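Local coordinates for protein neurotoxin (PDB 3N7L) that probably binds gangliosides on nerve cells as the receptor-binding domain of a botulinum neurotoxin, the step that brings the toxin to the neuronal surface, at residues M152-I157 and T166-E171; Y248-N253 and V418-S423. All blocks are in the same frame, centred on the assembly; numbering follows the deposited sequence.

Contact 1: M152-I157 and T166-E171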
ATOM      1  N   MET A 152     -11.607   4.706 -30.289  1.00 32.04           N
ATOM      2  CA  MET A 152     -12.891   5.092 -30.860  1.00 34.56           C
ATOM      3  C   MET A 152     -13.946   5.087 -29.751  1.00 33.81           C
ATOM      4  O   MET A 152     -15.149   5.155 -30.011  1.00 33.97           O
ATOM      5  CB  MET A 152     -13.300   4.150 -32.000  1.00 36.58           C
ATOM      6  CG  MET A 152     -12.520   2.851 -32.088  1.00 42.02           C
ATOM      7  SD  MET A 152     -10.964   2.976 -32.996  1.00 46.12           S
ATOM      8  CE  MET A 152     -11.484   2.453 -34.621  1.00 45.00           C
ATOM      9  N   GLY A 153     -13.478   5.019 -28.508  1.00 33.89           N
ATOM     10  CA  GLY A 153     -14.383   5.011 -27.374  1.00 32.24           C
ATOM     11  C   GLY A 153     -13.881   5.890 -26.244  1.00 32.45           C
ATOM     12  O   GLY A 153     -13.617   7.076 -26.442  1.00 32.43           O
ATOM     13  N   ASN A 154     -13.742   5.311 -25.055  1.00 31.21           N
ATOM     14  CA  ASN A 154     -13.273   6.062 -23.898  1.00 30.98           C
ATOM     15  C   ASN A 154     -11.871   5.699 -23.434  1.00 31.42           C
ATOM     16  O   ASN A 154     -11.307   4.667 -23.799  1.00 30.25           O
ATOM     17  CB  ASN A 154     -14.203   5.871 -22.701  1.00 32.10           C
ATOM     18  CG  ASN A 154     -15.605   6.346 -22.965  1.00 32.61           C
ATOM     19  OD1 ASN A 154     -15.817   7.414 -23.532  1.00 33.26           O
ATOM     20  ND2 ASN A 154     -16.580   5.558 -22.535  1.00 33.48           N
ATOM     21  N   MET A 155     -11.339   6.584 -22.600  1.00 32.12           N
ATOM     22  CA  MET A 155     -10.031   6.452 -21.977  1.00 32.30           C
ATOM     23  C   MET A 155     -10.461   6.334 -20.511  1.00 31.08           C
ATOM     24  O   MET A 155     -11.234   7.164 -20.036  1.00 30.36           O
ATOM     25  CB  MET A 155      -9.239   7.745 -22.184  1.00 35.66           C
ATOM     26  CG  MET A 155      -7.734   7.603 -22.233  1.00 38.41           C
ATOM     27  SD  MET A 155      -6.890   9.214 -22.203  1.00 44.64           S
ATOM     28  CE  MET A 155      -7.916  10.209 -23.263  1.00 37.99           C
ATOM     29  N   MET A 156      -9.993   5.312 -19.802  1.00 29.85           N
ATOM     30  CA  MET A 156     -10.380   5.138 -18.401  1.00 29.60           C
ATOM     31  C   MET A 156      -9.195   4.763 -17.517  1.00 28.33           C
ATOM     32  O   MET A 156      -8.281   4.060 -17.954  1.00 27.30           O
ATOM     33  CB  MET A 156     -11.444   4.038 -18.273  1.00 31.85           C
ATOM     34  CG  MET A 156     -12.628   4.168 -19.225  1.00 36.35           C
ATOM     35  SD  MET A 156     -13.879   2.883 -18.951  1.00 41.32           S
ATOM     36  CE  MET A 156     -13.142   1.493 -19.775  1.00 40.16           C
ATOM     37  N   ILE A 157      -9.203   5.234 -16.275  1.00 25.62           N
ATOM     38  CA  ILE A 157      -8.123   4.887 -15.365  1.00 24.40           C
ATOM     39  C   ILE A 157      -8.686   4.294 -14.084  1.00 22.28           C
ATOM     40  O   ILE A 157      -9.627   4.825 -13.495  1.00 21.52           O
ATOM     41  CB  ILE A 157      -7.208   6.096 -15.030  1.00 24.82           C
ATOM     42  CG1 ILE A 157      -6.075   5.629 -14.113  1.00 26.38           C
ATOM     43  CG2 ILE A 157      -7.998   7.204 -14.346  1.00 25.96           C
ATOM     44  CD1 ILE A 157      -4.963   6.634 -13.957  1.00 27.94           C
ATOM     45  N   THR A 166     -12.997   8.657 -16.394  1.00 31.99           N
ATOM     46  CA  THR A 166     -13.267   8.161 -17.732  1.00 33.23           C
ATOM     47  C   THR A 166     -13.663   9.316 -18.632  1.00 32.77           C
ATOM     48  O   THR A 166     -14.403  10.198 -18.213  1.00 32.52           O
ATOM     49  CB  THR A 166     -14.407   7.118 -17.719  1.00 34.59           C
ATOM     50  OG1 THR A 166     -14.917   6.949 -19.048  1.00 38.54           O
ATOM     51  CG2 THR A 166     -15.531   7.565 -16.804  1.00 36.05           C
ATOM     52  N   ILE A 167     -13.149   9.320 -19.857  1.00 32.22           N
ATOM     53  CA  ILE A 167     -13.482  10.365 -20.813  1.00 33.10           C
ATOM     54  C   ILE A 167     -13.449   9.832 -22.239  1.00 31.79           C
ATOM     55  O   ILE A 167     -12.675   8.932 -22.569  1.00 30.17           O
ATOM     56  CB  ILE A 167     -12.520  11.578 -20.733  1.00 34.09           C
ATOM     57  CG1 ILE A 167     -11.155  11.212 -21.309  1.00 35.64           C
ATOM     58  CG2 ILE A 167     -12.364  12.035 -19.284  1.00 37.51           C
ATOM     59  CD1 ILE A 167     -10.203  12.390 -21.388  1.00 37.09           C
ATOM     60  N   LYS A 168     -14.306  10.409 -23.071  1.00 31.83           N
ATOM     61  CA  LYS A 168     -14.414  10.055 -24.479  1.00 32.05           C
ATOM     62  C   LYS A 168     -13.155  10.543 -25.203  1.00 30.90           C
ATOM     63  O   LYS A 168     -12.758  11.707 -25.072  1.00 29.30           O
ATOM     64  CB  LYS A 168     -15.673  10.723 -25.057  1.00 34.88           C
ATOM     65  CG  LYS A 168     -15.827  10.690 -26.569  1.00 39.57           C
ATOM     66  CD  LYS A 168     -16.116   9.299 -27.118  1.00 44.69           C
ATOM     67  CE  LYS A 168     -16.459   9.379 -28.617  1.00 47.69           C
ATOM     68  NZ  LYS A 168     -16.701   8.046 -29.256  1.00 45.80           N
ATOM     69  N   VAL A 169     -12.510   9.646 -25.943  1.00 30.09           N
ATOM     70  CA  VAL A 169     -11.306  10.006 -26.682  1.00 29.70           C
ATOM     71  C   VAL A 169     -11.694  10.941 -27.826  1.00 30.57           C
ATOM     72  O   VAL A 169     -12.619  10.651 -28.587  1.00 27.58           O
ATOM     73  CB  VAL A 169     -10.607   8.751 -27.255  1.00 29.65           C
ATOM     74  CG1 VAL A 169      -9.401   9.154 -28.095  1.00 28.06           C
ATOM     75  CG2 VAL A 169     -10.164   7.842 -26.114  1.00 29.33           C
ATOM     76  N   LYS A 170     -11.000  12.072 -27.935  1.00 31.48           N
ATOM     77  CA  LYS A 170     -11.301  13.034 -28.990  1.00 34.27           C
ATOM     78  C   LYS A 170     -10.553  12.666 -30.269  1.00 34.37           C
ATOM     79  O   LYS A 170      -9.752  11.729 -30.286  1.00 33.02           O
ATOM     80  CB  LYS A 170     -10.922  14.457 -28.548  1.00 36.18           C
ATOM     81  CG  LYS A 170      -9.422  14.710 -28.426  1.00 40.58           C
ATOM     82  CD  LYS A 170      -9.119  16.182 -28.118  1.00 45.60           C
ATOM     83  CE  LYS A 170      -7.618  16.473 -28.185  1.00 47.58           C
ATOM     84  NZ  LYS A 170      -7.290  17.911 -27.944  1.00 49.34           N
ATOM     85  N   GLU A 171     -10.825  13.396 -31.344  1.00 34.99           N
ATOM     86  CA  GLU A 171     -10.158  13.138 -32.610  1.00 36.42           C
ATOM     87  C   GLU A 171      -8.685  13.514 -32.452  1.00 35.97           C
ATOM     88  O   GLU A 171      -8.358  14.670 -32.183  1.00 37.35           O
ATOM     89  CB  GLU A 171     -10.801  13.966 -33.726  1.00 37.68           C
ATOM     90  CG  GLU A 171     -10.172  13.754 -35.091  1.00 41.48           C
ATOM     91  CD  GLU A 171     -10.462  12.380 -35.674  1.00 44.98           C
ATOM     92  OE1 GLU A 171      -9.738  11.967 -36.604  1.00 47.97           O
ATOM     93  OE2 GLU A 171     -11.420  11.722 -35.216  1.00 43.58           O
TER

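Contact 2: Y248-N253 and V418-S423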
ATOM      1  N   TYR A 248       4.835   0.796  13.845  1.00 17.46           N
ATOM      2  CA  TYR A 248       4.004   1.710  14.604  1.00 17.33           C
ATOM      3  C   TYR A 248       2.608   1.159  14.341  1.00 18.98           C
ATOM      4  O   TYR A 248       2.183   1.042  13.186  1.00 18.59           O
ATOM      5  CB  TYR A 248       4.124   3.144  14.086  1.00 17.83           C
ATOM      6  CG  TYR A 248       5.423   3.810  14.487  1.00 20.64           C
ATOM      7  CD1 TYR A 248       6.469   3.948  13.579  1.00 21.06           C
ATOM      8  CD2 TYR A 248       5.613   4.277  15.790  1.00 20.23           C
ATOM      9  CE1 TYR A 248       7.680   4.540  13.955  1.00 24.19           C
ATOM     10  CE2 TYR A 248       6.815   4.870  16.176  1.00 23.89           C
ATOM     11  CZ  TYR A 248       7.842   5.000  15.252  1.00 23.50           C
ATOM     12  OH  TYR A 248       9.017   5.604  15.622  1.00 25.83           O
ATOM     13  N   MET A 249       1.918   0.785  15.408  1.00 18.54           N
ATOM     14  CA  MET A 249       0.580   0.235  15.283  1.00 19.02           C
ATOM     15  C   MET A 249      -0.413   1.376  15.377  1.00 18.71           C
ATOM     16  O   MET A 249      -0.405   2.143  16.346  1.00 17.59           O
ATOM     17  CB  MET A 249       0.332  -0.777  16.391  1.00 19.13           C
ATOM     18  CG  MET A 249      -0.882  -1.640  16.157  1.00 16.74           C
ATOM     19  SD  MET A 249      -0.997  -2.897  17.421  1.00 24.17           S
ATOM     20  CE  MET A 249      -2.270  -2.203  18.436  1.00 22.47           C
ATOM     21  N   ILE A 250      -1.280   1.477  14.375  1.00 17.65           N
ATOM     22  CA  ILE A 250      -2.248   2.563  14.329  1.00 18.03           C
ATOM     23  C   ILE A 250      -3.623   2.083  13.891  1.00 18.32           C
ATOM     24  O   ILE A 250      -3.735   1.172  13.068  1.00 19.48           O
ATOM     25  CB  ILE A 250      -1.784   3.645  13.326  1.00 18.72           C
ATOM     26  CG1 ILE A 250      -0.307   3.984  13.573  1.00 19.08           C
ATOM     27  CG2 ILE A 250      -2.662   4.897  13.454  1.00 18.83           C
ATOM     28  CD1 ILE A 250       0.281   4.934  12.540  1.00 20.91           C
ATOM     29  N   ASN A 251      -4.661   2.703  14.443  1.00 18.70           N
ATOM     30  CA  ASN A 251      -6.032   2.362  14.088  1.00 18.80           C
ATOM     31  C   ASN A 251      -6.452   3.275  12.939  1.00 19.51           C
ATOM     32  O   ASN A 251      -6.219   4.489  12.975  1.00 19.64           O
ATOM     33  CB  ASN A 251      -6.962   2.551  15.290  1.00 17.42           C
ATOM     34  CG  ASN A 251      -8.366   2.031  15.022  1.00 18.97           C
ATOM     35  OD1 ASN A 251      -9.171   2.690  14.368  1.00 17.25           O
ATOM     36  ND2 ASN A 251      -8.655   0.827  15.516  1.00 18.77           N
ATOM     37  N   VAL A 252      -7.071   2.693  11.921  1.00 19.65           N
ATOM     38  CA  VAL A 252      -7.502   3.458  10.758  1.00 21.81           C
ATOM     39  C   VAL A 252      -8.370   4.682  11.060  1.00 20.74           C
ATOM     40  O   VAL A 252      -8.346   5.651  10.307  1.00 19.83           O
ATOM     41  CB  VAL A 252      -8.227   2.532   9.741  1.00 23.36           C
ATOM     42  CG1 VAL A 252      -9.001   3.352   8.731  1.00 27.85           C
ATOM     43  CG2 VAL A 252      -7.188   1.664   9.014  1.00 24.06           C
ATOM     44  N   ASN A 253      -9.123   4.644  12.154  1.00 21.46           N
ATOM     45  CA  ASN A 253      -9.986   5.763  12.541  1.00 22.11           C
ATOM     46  C   ASN A 253      -9.259   6.864  13.299  1.00 21.72           C
ATOM     47  O   ASN A 253      -9.802   7.952  13.497  1.00 20.78           O
ATOM     48  CB  ASN A 253     -11.140   5.271  13.413  1.00 21.93           C
ATOM     49  CG  ASN A 253     -12.278   4.711  12.604  1.00 23.15           C
ATOM     50  OD1 ASN A 253     -12.104   4.314  11.454  1.00 25.06           O
ATOM     51  ND2 ASN A 253     -13.457   4.664  13.205  1.00 25.78           N
ATOM     52  N   VAL A 418      -3.394  -0.912  11.282  1.00 19.92           N
ATOM     53  CA  VAL A 418      -2.317  -0.773  10.321  1.00 20.03           C
ATOM     54  C   VAL A 418      -0.956  -0.793  11.005  1.00 19.74           C
ATOM     55  O   VAL A 418      -0.851  -0.483  12.192  1.00 19.69           O
ATOM     56  CB  VAL A 418      -2.472   0.541   9.552  1.00 22.05           C
ATOM     57  CG1 VAL A 418      -1.215   0.843   8.811  1.00 29.08           C
ATOM     58  CG2 VAL A 418      -3.646   0.442   8.589  1.00 21.72           C
ATOM     59  N   PHE A 419       0.076  -1.167  10.250  1.00 17.94           N
ATOM     60  CA  PHE A 419       1.439  -1.222  10.764  1.00 18.34           C
ATOM     61  C   PHE A 419       2.418  -0.473   9.857  1.00 17.93           C
ATOM     62  O   PHE A 419       2.649  -0.859   8.712  1.00 19.03           O
ATOM     63  CB  PHE A 419       1.899  -2.674  10.927  1.00 16.06           C
ATOM     64  CG  PHE A 419       1.033  -3.475  11.845  1.00 17.62           C
ATOM     65  CD1 PHE A 419      -0.036  -4.211  11.345  1.00 17.55           C
ATOM     66  CD2 PHE A 419       1.251  -3.453  13.222  1.00 19.92           C
ATOM     67  CE1 PHE A 419      -0.882  -4.919  12.206  1.00 18.71           C
ATOM     68  CE2 PHE A 419       0.414  -4.153  14.092  1.00 21.28           C
ATOM     69  CZ  PHE A 419      -0.658  -4.889  13.579  1.00 21.38           C
ATOM     70  N   VAL A 420       2.988   0.603  10.382  1.00 19.20           N
ATOM     71  CA  VAL A 420       3.943   1.400   9.632  1.00 18.13           C
ATOM     72  C   VAL A 420       5.343   1.019  10.089  1.00 19.25           C
ATOM     73  O   VAL A 420       5.692   1.189  11.258  1.00 18.01           O
ATOM     74  CB  VAL A 420       3.733   2.904   9.878  1.00 17.64           C
ATOM     75  CG1 VAL A 420       4.713   3.715   9.025  1.00 18.36           C
ATOM     76  CG2 VAL A 420       2.296   3.282   9.550  1.00 18.69           C
ATOM     77  N   PRO A 421       6.166   0.497   9.169  1.00 20.61           N
ATOM     78  CA  PRO A 421       7.530   0.109   9.540  1.00 22.57           C
ATOM     79  C   PRO A 421       8.323   1.302  10.077  1.00 26.42           C
ATOM     80  O   PRO A 421       8.303   2.386   9.493  1.00 25.40           O
ATOM     81  CB  PRO A 421       8.098  -0.446   8.236  1.00 20.40           C
ATOM     82  CG  PRO A 421       7.360   0.330   7.181  1.00 21.68           C
ATOM     83  CD  PRO A 421       5.949   0.380   7.716  1.00 19.35           C
ATOM     84  N   ALA A 422       8.993   1.101  11.206  1.00 28.24           N
ATOM     85  CA  ALA A 422       9.793   2.153  11.811  1.00 33.39           C
ATOM     86  C   ALA A 422      11.056   2.364  10.976  1.00 37.31           C
ATOM     87  O   ALA A 422      11.542   3.486  10.844  1.00 37.88           O
ATOM     88  CB  ALA A 422      10.162   1.768  13.232  1.00 31.46           C
ATOM     89  N   SER A 423      11.562   1.269  10.413  1.00 40.96           N
ATOM     90  CA  SER A 423      12.769   1.253   9.584  1.00 45.03           C
ATOM     91  C   SER A 423      13.818   2.303   9.939  1.00 47.09           C
ATOM     92  O   SER A 423      14.340   2.970   9.016  1.00 49.19           O
ATOM     93  CB  SER A 423      12.389   1.377   8.105  1.00 44.78           C
ATOM     94  OG  SER A 423      11.787   0.181   7.645  1.00 44.32           O
TER

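Contact 1: M152-I157 and T166-E171
Met155 and Ile167 face each other as an antiparallel hydrogen-bonded pair, and their two backbone bonds set the register of 152-157 against 166-171. Met155 N reaches Ile167 O at 2.7 Å, and Ile167 N returns to Met155 O at 2.9 Å. Two residues further out, past the last strand residues, Val169 N approaches Gly153 O in the carbonyl plane at 2.8 Å, a nearly straight bond of 168° at the hydrogen. Beside it the Lys168 chain, bent at chi2 (70°), runs alongside Gly153, which lays CD 3.4 Å from Gly153 O and brings NZ to a weak bond with Met152 O.

This is the open end of a beta hairpin, strands 154-159 and 162-168, at the edge of an antiparallel sheet in the domain with the concanavalin-like jelly-roll fold. Strand 143-150 flanks it on the side of 154-159.

Apolar contacts gather on the face of Met155 and Ile167. These side chains run side by side, and the chi3 bend of Met155 brings CE to 3.7 Å from Ile167 CD1; Val169 CG2 packs near Met155 CB, while Gln124 touches all three residues. The other face is more polar: Met156 CG lies 3.6 Å from Thr166 OG1. Asn154 OD1 leans over the neighbouring backbone, 3.1 Å from Lys168 CA, without a hydrogen bond to Lys168 N.

Contact 2: Y248-N253 and V418-S423
Strands 248-251 and 418-421 run antiparallel at 148°, joined by four backbone hydrogen bonds in the pairs Tyr248 with Val420 and Ile250 with Val418. The straightest of the four runs from Val418 N to Ile250 O, 2.8 Å long with 174° at the hydrogen. Between the two pairs, Met249 and Phe419 form a non-hydrogen-bonded pair, where CA-H groups approach carbonyl oxygens: Phe419 CA lies 3.4 Å from Tyr248 O.

Met249 and Phe419 lie side by side on one face of the sheet. With CG anti to the backbone N (chi1 -166°), Met249 brings its CG to 3.5 Å from Phe419 CE2. The sulfur follows at the same ring atom, Met249 SD to Phe419 CE2 being 3.8 Å, in a Met-aromatic contact whose sulfur approaches the ring obliquely. Tyr236 meets Phe419 through the backbone, and Tyr247 and Ser361 touch its side chain.

Tyr248, Ile250, Val418 and Val420 occupy the other face. Ile250 crosses Val420 at an angle, its CD1 4.0 Å from Val420 CG2. At one end the Tyr248 ring slants beside the chain as it leaves the strand, with CE1 3.8 Å from Ala422 CB. At the other, Val252 CG2 meets Val418 CG2 at 3.8 Å. Here an Asx turn, in which Asn251 OD1 accepts from Asn253 N, follows the strand, while Asn251 ND2 bonds to Ser414 O. The pairing thus brings the first strand after helix 217-226 against the last strand of the chain, a closure of the C-terminal receptor-binding domain characteristic of the beta-trefoil fold.

From the N terminus, the chain first closes contact 1: 152-157 runs on to the end of strand 154-159, turns, and returns along strand 162-168 to 166-171, a hairpin within the jelly-roll domain. It then passes through strands 180-187 and 202-211 and helix 217-226 before contact 2 opens at 248-253. That contact closes when 418-423 returns after 164 intervening residues, a loop that takes in most of the C-terminal domain's sequence. The two loops stand in series, neither nested nor crossed. Contact 1 pairs neighbouring strands locally, whereas contact 2 joins the ends of its domain; their centres are 39 Å apart, their nearest atoms about 22 Å, and they do not touch.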